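Local coordinates for protein glycoside Hydrolase (Bacteroides plebeius, PDB 5T3B) that is a family 50 glycoside hydrolase from a gut Bacteroides that probably cleaves glycosidic bonds in polysaccharides, at residues 197-202 with 225-230; 266-271 with 276-281. One frame throughout, in Å; residues are numbered along the deposited sequence. Where two conformers were deposited one is given.

Contact 1: residues 197-202 with 225-230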
ATOM      1  N   ALA A 197     -17.987  -6.388  -2.879  1.00 10.93           N
ATOM      2  CA  ALA A 197     -19.020  -6.659  -1.877  1.00 10.48           C
ATOM      3  C   ALA A 197     -20.174  -5.724  -2.003  1.00 10.43           C
ATOM      4  O   ALA A 197     -21.346  -6.135  -1.846  1.00 12.94           O
ATOM      5  CB  ALA A 197     -18.445  -6.656  -0.477  1.00 11.35           C
ATOM      6  N   GLU A 198     -19.902  -4.416  -2.220  1.00 11.42           N
ATOM      7  CA  GLU A 198     -20.990  -3.471  -2.327  1.00 11.71           C
ATOM      8  C   GLU A 198     -21.848  -3.749  -3.582  1.00 10.93           C
ATOM      9  O   GLU A 198     -23.078  -3.544  -3.559  1.00 13.10           O
ATOM     10  CB  GLU A 198     -20.478  -2.047  -2.268  1.00 13.39           C
ATOM     11  CG  GLU A 198     -20.007  -1.700  -0.868  1.00 19.85           C
ATOM     12  CD  GLU A 198     -21.109  -1.613   0.190  1.00 24.76           C
ATOM     13  OE1 GLU A 198     -22.233  -1.538  -0.138  1.00 33.21           O
ATOM     14  OE2 GLU A 198     -20.812  -1.585   1.388  1.00 36.21           O
ATOM     15  N   PHE A 199     -21.200  -4.117  -4.684  1.00 10.58           N
ATOM     16  CA  PHE A 199     -21.948  -4.479  -5.892  1.00 11.01           C
ATOM     17  C   PHE A 199     -22.877  -5.668  -5.612  1.00 11.87           C
ATOM     18  O   PHE A 199     -24.067  -5.645  -5.954  1.00 12.92           O
ATOM     19  CB  PHE A 199     -20.959  -4.815  -7.032  1.00 11.00           C
ATOM     20  CG  PHE A 199     -21.608  -5.375  -8.264  1.00 10.30           C
ATOM     21  CD1 PHE A 199     -22.314  -4.531  -9.124  1.00 12.57           C
ATOM     22  CD2 PHE A 199     -21.421  -6.654  -8.630  1.00 13.49           C
ATOM     23  CE1 PHE A 199     -22.868  -5.034 -10.267  1.00 12.59           C
ATOM     24  CE2 PHE A 199     -21.982  -7.141  -9.776  1.00 16.59           C
ATOM     25  CZ  PHE A 199     -22.714  -6.326 -10.578  1.00 13.51           C
ATOM     26  N   LYS A 200     -22.304  -6.696  -4.992  0.50 11.62           N
ATOM     27  CA  LYS A 200     -23.076  -7.906  -4.623  0.50 12.79           C
ATOM     28  C   LYS A 200     -24.292  -7.514  -3.807  0.50 13.07           C
ATOM     29  O   LYS A 200     -25.423  -7.939  -4.074  0.50 14.41           O
ATOM     30  CB  LYS A 200     -22.198  -8.861  -3.818  0.50 15.28           C
ATOM     31  CG  LYS A 200     -23.002  -9.940  -3.158  0.50 19.95           C
ATOM     32  CD  LYS A 200     -22.151 -10.639  -2.130  0.50 22.83           C
ATOM     33  CE  LYS A 200     -22.968 -11.454  -1.161  0.50 31.58           C
ATOM     34  NZ  LYS A 200     -23.378 -10.637   0.018  0.50 33.50           N
ATOM     35  N   ASN A 201     -24.067  -6.685  -2.801  1.00 13.67           N
ATOM     36  CA  ASN A 201     -25.169  -6.229  -1.922  1.00 15.41           C
ATOM     37  C   ASN A 201     -26.210  -5.387  -2.657  1.00 16.91           C
ATOM     38  O   ASN A 201     -27.428  -5.622  -2.515  1.00 18.42           O
ATOM     39  CB  ASN A 201     -24.590  -5.479  -0.735  1.00 18.17           C
ATOM     40  CG  ASN A 201     -23.933  -6.428   0.277  1.00 25.13           C
ATOM     41  OD1 ASN A 201     -24.189  -7.670   0.288  1.00 28.75           O
ATOM     42  ND2 ASN A 201     -23.112  -5.864   1.166  1.00 34.19           N
ATOM     43  N   SER A 202     -25.726  -4.509  -3.542  1.00 16.12           N
ATOM     44  CA  SER A 202     -26.634  -3.673  -4.356  1.00 18.56           C
ATOM     45  C   SER A 202     -27.531  -4.521  -5.274  1.00 16.12           C
ATOM     46  O   SER A 202     -28.722  -4.218  -5.464  1.00 21.42           O
ATOM     47  CB  SER A 202     -25.842  -2.611  -5.166  1.00 21.13           C
ATOM     48  OG  SER A 202     -26.701  -1.807  -5.957  1.00 31.69           O
ATOM     49  N   ASP A 225     -20.246  -2.382 -14.807  1.00 11.59           N
ATOM     50  CA  ASP A 225     -19.671  -1.101 -15.212  1.00 11.65           C
ATOM     51  C   ASP A 225     -20.570   0.075 -14.785  1.00 11.53           C
ATOM     52  O   ASP A 225     -20.078   1.100 -14.297  1.00 12.43           O
ATOM     53  CB  ASP A 225     -19.489  -1.011 -16.725  1.00 12.85           C
ATOM     54  CG  ASP A 225     -18.367  -1.812 -17.304  1.00 16.29           C
ATOM     55  OD1 ASP A 225     -17.636  -2.456 -16.631  1.00 17.49           O
ATOM     56  OD2 ASP A 225     -18.300  -1.918 -18.588  1.00 20.84           O
ATOM     57  N   GLU A 226     -21.872  -0.079 -14.996  1.00 12.01           N
ATOM     58  CA  GLU A 226     -22.782   0.951 -14.624  1.00 12.77           C
ATOM     59  C   GLU A 226     -22.871   1.207 -13.115  1.00 11.41           C
ATOM     60  O   GLU A 226     -22.994   2.344 -12.646  1.00 12.56           O
ATOM     61  CB  GLU A 226     -24.191   0.700 -15.174  1.00 15.19           C
ATOM     62  CG  GLU A 226     -25.206   1.788 -14.894  1.00 20.75           C
ATOM     63  CD  GLU A 226     -24.795   3.234 -15.263  1.00 26.19           C
ATOM     64  OE1 GLU A 226     -24.100   3.465 -16.307  1.00 30.27           O
ATOM     65  OE2 GLU A 226     -25.161   4.141 -14.431  1.00 39.75           O
ATOM     66  N   TRP A 227     -22.834   0.113 -12.363  1.00 11.87           N
ATOM     67  CA  TRP A 227     -22.892   0.205 -10.934  1.00 11.52           C
ATOM     68  C   TRP A 227     -21.656   1.004 -10.411  1.00 11.75           C
ATOM     69  O   TRP A 227     -21.784   1.871  -9.545  1.00 11.63           O
ATOM     70  CB  TRP A 227     -22.964  -1.176 -10.252  1.00 11.62           C
ATOM     71  CG  TRP A 227     -22.901  -1.052  -8.766  1.00 12.16           C
ATOM     72  CD1 TRP A 227     -23.932  -0.823  -7.930  1.00 13.64           C
ATOM     73  CD2 TRP A 227     -21.746  -1.024  -7.968  1.00 12.23           C
ATOM     74  NE1 TRP A 227     -23.497  -0.690  -6.650  1.00 15.87           N
ATOM     75  CE2 TRP A 227     -22.148  -0.780  -6.661  1.00 13.64           C
ATOM     76  CE3 TRP A 227     -20.399  -1.190  -8.226  1.00 12.80           C
ATOM     77  CZ2 TRP A 227     -21.214  -0.649  -5.599  1.00 14.46           C
ATOM     78  CZ3 TRP A 227     -19.479  -1.067  -7.166  1.00 14.19           C
ATOM     79  CH2 TRP A 227     -19.899  -0.774  -5.896  1.00 14.72           C
ATOM     80  N   CYS A 228     -20.482   0.732 -10.990  1.00 10.72           N
ATOM     81  CA  CYS A 228     -19.324   1.494 -10.554  1.00 10.51           C
ATOM     82  C   CYS A 228     -19.535   3.001 -10.745  1.00 11.06           C
ATOM     83  O   CYS A 228     -19.148   3.834  -9.910  1.00 11.60           O
ATOM     84  CB  CYS A 228     -18.047   0.983 -11.283  1.00 10.32           C
ATOM     85  SG  CYS A 228     -17.426  -0.586 -10.758  1.00 11.39           S
ATOM     86  N   LYS A 229     -20.069   3.369 -11.926  1.00 10.86           N
ATOM     87  CA  LYS A 229     -20.351   4.801 -12.189  1.00 11.37           C
ATOM     88  C   LYS A 229     -21.265   5.399 -11.099  1.00 12.16           C
ATOM     89  O   LYS A 229     -21.049   6.497 -10.600  1.00 13.44           O
ATOM     90  CB  LYS A 229     -20.904   4.978 -13.595  1.00 12.28           C
ATOM     91  CG  LYS A 229     -19.845   4.799 -14.674  1.00 13.45           C
ATOM     92  CD  LYS A 229     -20.352   4.793 -16.075  1.00 15.88           C
ATOM     93  CE  LYS A 229     -19.223   4.670 -17.069  1.00 19.26           C
ATOM     94  NZ  LYS A 229     -19.767   4.759 -18.432  1.00 25.35           N
ATOM     95  N   GLU A 230     -22.338   4.702 -10.788  1.00 11.58           N
ATOM     96  CA  GLU A 230     -23.288   5.141  -9.788  1.00 13.31           C
ATOM     97  C   GLU A 230     -22.637   5.257  -8.427  1.00 11.94           C
ATOM     98  O   GLU A 230     -22.850   6.225  -7.721  1.00 13.32           O
ATOM     99  CB  GLU A 230     -24.508   4.232  -9.773  1.00 14.83           C
ATOM    100  CG  GLU A 230     -25.313   4.337 -11.054  1.00 19.89           C
ATOM    101  CD  GLU A 230     -26.472   3.369 -11.140  1.00 28.40           C
ATOM    102  OE1 GLU A 230     -26.800   2.711 -10.105  1.00 35.21           O
ATOM    103  OE2 GLU A 230     -27.070   3.248 -12.262  1.00 30.98           O
TER
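Trp227 reaches out from helix 224-232 and lays one indole face against the backbone and side chains of helix 195-203, with Phe199 as its main partner. The aromatic pairing is an offset edge-to-face one: the edge of the Phe199 ring, at CD1, comes to 3.5 Å from Trp227 CG, and the two planes stand at 68°. The other half of the indole is used differently. Phe199 CB makes a CH-pi contact 3.9 Å from the centroid of the Trp227 six-membered ring, while Phe199 CA lies 3.8 Å above the middle of the Trp227 ring system, so the aromatic face covers backbone as well as side chain. A chi1 of 175°, which sets CG opposite the backbone N, sends the indole of Trp227 into the space between two helices whose segment axes approach to 10.8 Å and cross at 104°. So wide a separation suits tryptophan, the bulkiest of the side chains. The pair belongs to the helix-rich stretch between strand 188-190 and strand 358-361, where Tyr231 stacks on Trp227 and Trp224 meets Phe199 edge-to-face, making an aromatic cluster near the surface.

Two further side chains border the indole through their CB atoms. Glu198 CB sits 3.7 Å from Trp227 CZ2, and the bend at chi2 turns the carboxylate away from the indole, so a charged residue can border it through its methylene. Ser202 is small enough to close in at the pyrrole end, its CB 3.4 Å from Trp227 NE1. There OG and NE1 are near each other but badly angled, and they do not bond. Were Trp227 an alanine, the loss of the indole would probably open a gap between the crossing helices and leave the edge of Phe199 without its aromatic face.

Contact 2: residues 266-271 with 276-281; sequences DRFLKI and DPAYIA
Ala278 and Phe268 fit together as bump on face: the alanine methyl is a small knob set 3.7 Å above one face of the Phe268 ring, displaced toward the rim. A CH-pi contact results, and so small a methyl suits a place close over a ring. Beside it the backbone Ala278 O comes 3.3 Å from Phe268 CD2. Phe306 of helix 300-324 meets the same phenyl ring with planes at about 80°.

Ile271 is the second projection. Its CD1 presses 3.9 Å from Ala278 CB, so that the methyl has the ring before it and the isoleucine at its flank. The other branch, CG2, lies anti to the backbone N and comes 3.8 Å from Asp276 OD2, the two side chains crossing at about a right angle.

Tyr279 fills a third hollow, at the end of helix 264-269. Chi1 of 169° places Tyr279 CG opposite the backbone N and turns the ring edge to the main chain there, with CD1 3.5 Å from Phe268 O and CE1 3.4 Å from Leu269 O. Ring hydrogens thus face two carbonyl oxygens, while Leu269 CD2 adds a looser apolar touch.

Asp276 opens the second helix as its N-cap: OD1 accepts from Ala278 N at 2.9 Å with an angle of 152°, and Pro277 follows in the first turn, where its lack of an amide hydrogen costs nothing. Such a capped start after a short connection (270-276), with apolar side chains interlocking inside the bend, is typical of a compact helix-loop-helix.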
ATOM      1  N   ASP A 266      -9.324 -22.471 -12.781  1.00 20.56           N
ATOM      2  CA  ASP A 266      -9.807 -23.799 -12.376  1.00 21.76           C
ATOM      3  C   ASP A 266     -11.068 -23.726 -11.519  1.00 19.93           C
ATOM      4  O   ASP A 266     -12.072 -24.422 -11.767  1.00 20.31           O
ATOM      5  CB  ASP A 266      -8.772 -24.541 -11.545  1.00 25.30           C
ATOM      6  CG  ASP A 266      -7.562 -24.972 -12.327  1.00 29.48           C
ATOM      7  OD1 ASP A 266      -7.458 -24.730 -13.528  1.00 45.45           O
ATOM      8  OD2 ASP A 266      -6.685 -25.584 -11.682  1.00 43.95           O
ATOM      9  N   ARG A 267     -11.045 -22.825 -10.531  0.50 19.23           N
ATOM     10  CA  ARG A 267     -12.193 -22.680  -9.639  0.50 17.88           C
ATOM     11  C   ARG A 267     -13.439 -22.154 -10.396  0.50 19.03           C
ATOM     12  O   ARG A 267     -14.545 -22.631 -10.132  0.50 21.05           O
ATOM     13  CB  ARG A 267     -11.896 -21.804  -8.393  0.50 17.97           C
ATOM     14  CG  ARG A 267     -11.190 -22.541  -7.235  0.50 18.68           C
ATOM     15  CD  ARG A 267     -10.688 -21.609  -6.114  0.50 14.69           C
ATOM     16  NE  ARG A 267      -9.728 -20.574  -6.617  0.50 14.70           N
ATOM     17  CZ  ARG A 267      -9.493 -19.394  -6.050  0.50 13.30           C
ATOM     18  NH1 ARG A 267     -10.106 -19.010  -4.981  0.50 20.21           N
ATOM     19  NH2 ARG A 267      -8.576 -18.630  -6.553  0.50 13.23           N
ATOM     20  N   PHE A 268     -13.275 -21.234 -11.357  1.00 15.42           N
ATOM     21  CA  PHE A 268     -14.424 -20.744 -12.079  1.00 17.41           C
ATOM     22  C   PHE A 268     -15.031 -21.890 -12.902  1.00 18.08           C
ATOM     23  O   PHE A 268     -16.233 -22.011 -12.964  1.00 19.72           O
ATOM     24  CB  PHE A 268     -14.085 -19.584 -12.998  1.00 15.91           C
ATOM     25  CG  PHE A 268     -14.002 -18.240 -12.335  1.00 14.97           C
ATOM     26  CD1 PHE A 268     -13.740 -18.053 -10.991  1.00 18.26           C
ATOM     27  CD2 PHE A 268     -14.223 -17.122 -13.082  1.00 16.27           C
ATOM     28  CE1 PHE A 268     -13.706 -16.807 -10.423  1.00 17.37           C
ATOM     29  CE2 PHE A 268     -14.088 -15.871 -12.524  1.00 15.64           C
ATOM     30  CZ  PHE A 268     -13.806 -15.702 -11.189  1.00 14.10           C
ATOM     31  N   LEU A 269     -14.165 -22.702 -13.494  1.00 17.84           N
ATOM     32  CA  LEU A 269     -14.676 -23.792 -14.351  1.00 19.61           C
ATOM     33  C   LEU A 269     -15.410 -24.839 -13.565  1.00 20.83           C
ATOM     34  O   LEU A 269     -16.202 -25.606 -14.149  1.00 24.47           O
ATOM     35  CB  LEU A 269     -13.541 -24.405 -15.162  1.00 20.93           C
ATOM     36  CG  LEU A 269     -12.947 -23.526 -16.304  1.00 19.48           C
ATOM     37  CD1 LEU A 269     -11.671 -24.139 -16.844  1.00 21.04           C
ATOM     38  CD2 LEU A 269     -13.961 -23.272 -17.379  1.00 21.53           C
ATOM     39  N   LYS A 270     -15.058 -24.953 -12.273  1.00 19.66           N
ATOM     40  CA  LYS A 270     -15.719 -25.925 -11.376  1.00 23.99           C
ATOM     41  C   LYS A 270     -16.964 -25.394 -10.626  1.00 24.37           C
ATOM     42  O   LYS A 270     -17.600 -26.111  -9.884  1.00 28.87           O
ATOM     43  CB  LYS A 270     -14.677 -26.527 -10.417  1.00 26.00           C
ATOM     44  CG  LYS A 270     -13.563 -27.327 -11.054  1.00 32.24           C
ATOM     45  CD  LYS A 270     -14.065 -28.550 -11.814  1.00 41.62           C
ATOM     46  CE  LYS A 270     -13.115 -29.736 -11.737  1.00 43.80           C
ATOM     47  NZ  LYS A 270     -13.867 -30.944 -12.162  1.00 46.06           N
ATOM     48  N   ILE A 271     -17.353 -24.148 -10.892  1.00 24.12           N
ATOM     49  CA  ILE A 271     -18.586 -23.591 -10.320  1.00 23.89           C
ATOM     50  C   ILE A 271     -19.747 -24.476 -10.770  1.00 29.10           C
ATOM     51  O   ILE A 271     -19.849 -24.784 -11.953  1.00 28.16           O
ATOM     52  CB  ILE A 271     -18.815 -22.136 -10.757  1.00 22.66           C
ATOM     53  CG1 ILE A 271     -17.773 -21.200 -10.107  1.00 18.63           C
ATOM     54  CG2 ILE A 271     -20.197 -21.704 -10.353  1.00 23.23           C
ATOM     55  CD1 ILE A 271     -17.828 -19.825 -10.724  1.00 19.01           C
ATOM     56  N   ASP A 276     -23.910 -19.339 -13.932  1.00 20.55           N
ATOM     57  CA  ASP A 276     -23.139 -18.275 -13.278  1.00 17.63           C
ATOM     58  C   ASP A 276     -22.326 -17.522 -14.341  1.00 16.85           C
ATOM     59  O   ASP A 276     -21.529 -18.165 -15.015  1.00 17.54           O
ATOM     60  CB  ASP A 276     -22.238 -18.890 -12.229  1.00 19.35           C
ATOM     61  CG  ASP A 276     -21.669 -17.873 -11.243  1.00 20.75           C
ATOM     62  OD1 ASP A 276     -21.162 -16.815 -11.689  1.00 19.31           O
ATOM     63  OD2 ASP A 276     -21.716 -18.183 -10.011  1.00 22.88           O
ATOM     64  N   PRO A 277     -22.469 -16.169 -14.441  1.00 16.66           N
ATOM     65  CA  PRO A 277     -21.639 -15.422 -15.389  1.00 15.58           C
ATOM     66  C   PRO A 277     -20.125 -15.694 -15.265  1.00 14.38           C
ATOM     67  O   PRO A 277     -19.400 -15.618 -16.276  1.00 15.64           O
ATOM     68  CB  PRO A 277     -22.001 -13.967 -15.134  1.00 15.88           C
ATOM     69  CG  PRO A 277     -23.470 -14.088 -14.694  1.00 18.64           C
ATOM     70  CD  PRO A 277     -23.440 -15.287 -13.791  1.00 18.03           C
ATOM     71  N   ALA A 278     -19.646 -15.963 -14.050  1.00 14.80           N
ATOM     72  CA  ALA A 278     -18.224 -16.281 -13.860  1.00 14.21           C
ATOM     73  C   ALA A 278     -17.841 -17.596 -14.533  1.00 14.97           C
ATOM     74  O   ALA A 278     -16.780 -17.644 -15.170  1.00 14.83           O
ATOM     75  CB  ALA A 278     -17.876 -16.328 -12.376  1.00 16.27           C
ATOM     76  N   TYR A 279     -18.704 -18.622 -14.421  1.00 16.19           N
ATOM     77  CA  TYR A 279     -18.458 -19.837 -15.138  1.00 16.44           C
ATOM     78  C   TYR A 279     -18.489 -19.573 -16.651  1.00 15.10           C
ATOM     79  O   TYR A 279     -17.605 -20.014 -17.417  1.00 17.13           O
ATOM     80  CB  TYR A 279     -19.503 -20.920 -14.770  1.00 17.99           C
ATOM     81  CG  TYR A 279     -19.335 -22.064 -15.764  1.00 18.70           C
ATOM     82  CD1 TYR A 279     -18.283 -22.980 -15.614  1.00 19.59           C
ATOM     83  CD2 TYR A 279     -20.156 -22.176 -16.881  1.00 19.23           C
ATOM     84  CE1 TYR A 279     -18.029 -23.954 -16.545  1.00 21.49           C
ATOM     85  CE2 TYR A 279     -19.913 -23.150 -17.834  1.00 20.73           C
ATOM     86  CZ  TYR A 279     -18.859 -24.048 -17.654  1.00 21.85           C
ATOM     87  OH  TYR A 279     -18.607 -25.000 -18.596  1.00 27.36           O
ATOM     88  N   ILE A 280     -19.539 -18.873 -17.073  1.00 16.29           N
ATOM     89  CA  ILE A 280     -19.722 -18.599 -18.509  1.00 16.55           C
ATOM     90  C   ILE A 280     -18.463 -17.944 -19.128  1.00 14.65           C
ATOM     91  O   ILE A 280     -17.954 -18.315 -20.189  1.00 17.47           O
ATOM     92  CB  ILE A 280     -21.005 -17.809 -18.773  1.00 18.67           C
ATOM     93  CG1 ILE A 280     -22.260 -18.672 -18.381  1.00 19.51           C
ATOM     94  CG2 ILE A 280     -21.045 -17.253 -20.207  1.00 21.74           C
ATOM     95  CD1 ILE A 280     -23.539 -17.862 -18.261  1.00 23.47           C
ATOM     96  N   ALA A 281     -17.940 -16.951 -18.393  1.00 14.39           N
ATOM     97  CA  ALA A 281     -16.785 -16.228 -18.840  1.00 14.40           C
ATOM     98  C   ALA A 281     -15.522 -17.101 -18.921  1.00 13.53           C
ATOM     99  O   ALA A 281     -14.725 -17.024 -19.891  1.00 15.30           O
ATOM    100  CB  ALA A 281     -16.491 -15.020 -17.957  1.00 15.11           C
TER

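From the N terminus, helix 195-203 comes first, and after 20 residues without regular structure helix 224-232 returns to it, so contact 1 closes a long loop. The chain then moves on to helix 264-269 and, after a link of seven residues, contact 2 closes a short one against helix 277-288. The two loops lie in series, neither nested nor crossing. Their centres are 20 Å apart and their nearest atoms about 9 Å, yet shared neighbours join them: Tyr221, within the first loop, touches Phe199 and bonds weakly to Asp276, and helix 300-324 packs on Cys228 through Ala317 and on Phe268 through Phe306.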